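Local coordinates for DNA-3-methyladenine glycosidase (Bacillus halodurans, PDB 2H56), which belongs to the largely helical HhH-GPD superfamily of base excision DNA repair proteins, at residues V43-K48 and A205-W210. Residues are numbered along the deposited sequence; the frame is centred on the assembly and turned at random.
Sequences VQLPTK and ACLYLW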
# COMPACT_ATOMS: atom_id res chain seq x y z
N VAL A 43 -14.30 5.66 2.47
CA VAL A 43 -13.26 4.79 1.98
C VAL A 43 -12.94 3.74 3.01
O VAL A 43 -13.32 3.85 4.18
CB VAL A 43 -11.97 5.57 1.72
CG1 VAL A 43 -12.14 6.44 0.50
CG2 VAL A 43 -11.56 6.36 2.97
N GLN A 44 -12.20 2.73 2.56
CA GLN A 44 -11.84 1.61 3.38
C GLN A 44 -10.36 1.26 3.26
O GLN A 44 -9.68 1.64 2.30
CB GLN A 44 -12.70 0.42 3.04
CG GLN A 44 -12.80 0.08 1.57
CD GLN A 44 -13.63 -1.20 1.34
OE1 GLN A 44 -13.09 -2.31 1.25
NE2 GLN A 44 -14.95 -1.05 1.28
N LEU A 45 -9.87 0.57 4.28
CA LEU A 45 -8.47 0.25 4.41
C LEU A 45 -8.35 -1.18 4.85
O LEU A 45 -8.54 -1.49 6.01
CB LEU A 45 -7.84 1.13 5.47
CG LEU A 45 -6.32 1.06 5.64
CD1 LEU A 45 -5.61 1.29 4.32
CD2 LEU A 45 -5.93 2.11 6.66
N PRO A 46 -8.05 -2.08 3.91
CA PRO A 46 -7.83 -3.47 4.33
C PRO A 46 -6.55 -3.61 5.14
O PRO A 46 -5.55 -2.98 4.82
CB PRO A 46 -7.73 -4.23 3.01
CG PRO A 46 -7.41 -3.19 1.97
CD PRO A 46 -7.94 -1.90 2.45
N THR A 47 -6.63 -4.36 6.23
CA THR A 47 -5.46 -4.64 7.04
C THR A 47 -5.24 -6.13 7.12
O THR A 47 -6.07 -6.87 7.67
CB THR A 47 -5.61 -4.12 8.48
OG1 THR A 47 -5.88 -2.70 8.44
CG2 THR A 47 -4.32 -4.45 9.32
N LYS A 48 -4.10 -6.54 6.57
CA LYS A 48 -3.67 -7.92 6.67
C LYS A 48 -3.23 -8.21 8.10
O LYS A 48 -2.36 -7.55 8.64
CB LYS A 48 -2.53 -8.18 5.70
CG LYS A 48 -2.90 -8.00 4.20
CD LYS A 48 -2.74 -9.32 3.38
CE LYS A 48 -2.63 -9.10 1.86
NZ LYS A 48 -2.57 -10.40 1.13
N ALA A 205 -6.19 10.41 2.88
CA ALA A 205 -6.23 11.16 1.61
C ALA A 205 -5.93 10.27 0.43
O ALA A 205 -6.57 10.34 -0.61
CB ALA A 205 -5.23 12.30 1.63
N CYS A 206 -4.91 9.43 0.58
CA CYS A 206 -4.47 8.59 -0.51
C CYS A 206 -5.56 7.63 -0.96
O CYS A 206 -5.67 7.33 -2.14
CB CYS A 206 -3.20 7.83 -0.13
SG CYS A 206 -1.73 8.89 -0.03
N LEU A 207 -6.34 7.14 -0.01
CA LEU A 207 -7.48 6.32 -0.36
C LEU A 207 -8.43 7.12 -1.28
O LEU A 207 -8.94 6.60 -2.26
CB LEU A 207 -8.21 5.85 0.89
CG LEU A 207 -7.42 4.93 1.83
CD1 LEU A 207 -8.23 4.64 3.09
CD2 LEU A 207 -7.05 3.68 1.10
N TYR A 208 -8.66 8.39 -0.98
CA TYR A 208 -9.55 9.20 -1.82
C TYR A 208 -8.92 9.52 -3.16
O TYR A 208 -9.60 9.57 -4.19
CB TYR A 208 -9.98 10.47 -1.10
CG TYR A 208 -11.03 10.20 -0.05
CD1 TYR A 208 -12.34 9.93 -0.42
CD2 TYR A 208 -10.71 10.18 1.30
CE1 TYR A 208 -13.31 9.67 0.50
CE2 TYR A 208 -11.70 9.91 2.26
CZ TYR A 208 -12.99 9.66 1.84
OH TYR A 208 -13.96 9.38 2.74
N LEU A 209 -7.61 9.73 -3.16
CA LEU A 209 -6.93 9.97 -4.41
C LEU A 209 -7.12 8.77 -5.32
O LEU A 209 -7.45 8.92 -6.51
CB LEU A 209 -5.45 10.31 -4.18
CG LEU A 209 -5.16 11.72 -3.60
CD1 LEU A 209 -3.70 12.11 -3.73
CD2 LEU A 209 -5.98 12.76 -4.30
N TRP A 210 -6.94 7.57 -4.75
CA TRP A 210 -7.12 6.35 -5.52
C TRP A 210 -8.52 6.24 -6.07
O TRP A 210 -8.72 5.80 -7.21
CB TRP A 210 -6.79 5.11 -4.70
CG TRP A 210 -5.38 4.76 -4.78
CD1 TRP A 210 -4.64 4.67 -5.91
CD2 TRP A 210 -4.50 4.46 -3.70
NE1 TRP A 210 -3.35 4.35 -5.61
CE2 TRP A 210 -3.24 4.21 -4.26
CE3 TRP A 210 -4.66 4.39 -2.32
CZ2 TRP A 210 -2.13 3.86 -3.48
CZ3 TRP A 210 -3.56 4.07 -1.54
CH2 TRP A 210 -2.31 3.80 -2.12
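With CG1 of Val43 anti to its own carbonyl carbon (chi1 -72°), the valine sends this methyl over the ring of Tyr208, whose CG is likewise anti to its carbonyl carbon; CG2 of Val43 is left between backbone N and C, where it reaches both the CE2 side of the Tyr208 ring and CD1 of Leu207. The result is a clear CH-pi contact: CG1 of Val43 stands 3.5 Å from the centroid of the Tyr208 ring, only 15° off the ring normal, and so meets the face near its centre rather than the rim. The phenol is held at its far end as well, because Tyr208 OH hydrogen-bonds the carbonyl oxygen of Gly41, just ahead of the strand; one tyrosine thus pairs an apolar ring contact with a polar tether to the same part of the chain.

Both methyls of Leu207 face the Gln44 carbonyl oxygen. Leu207 CD1 packs against CG2 of Val43 at 3.7 Å, while Gln44 O lies 3.4 Å from Leu207 CD1 and 3.5 Å from Leu207 CD2.

In this HhH-GPD protein, a predominantly helical fold, strand 43-46 pairs with strand 13-16 in a small antiparallel sheet, and the contact sets that sheet against helix 202-219. It illustrates how a helix can pack on a minimal sheet through a few apolar side chains. The axes of strand 43-46 and of the helical segment 205-210 approach to 8.4 Å at 111°, consistent with a contact gathered at the start of the strand, where Val43 and Leu207 are the nearest CA pair. Farther along, Leu45 adds a looser apolar touch, its CB 4.3 Å from Leu207 CD1. The CB of Gln44 points away from the helix, and that residue touches Met13 and Tyr15 of the partner strand, whereas Val43 and Leu45 both touch Phe16.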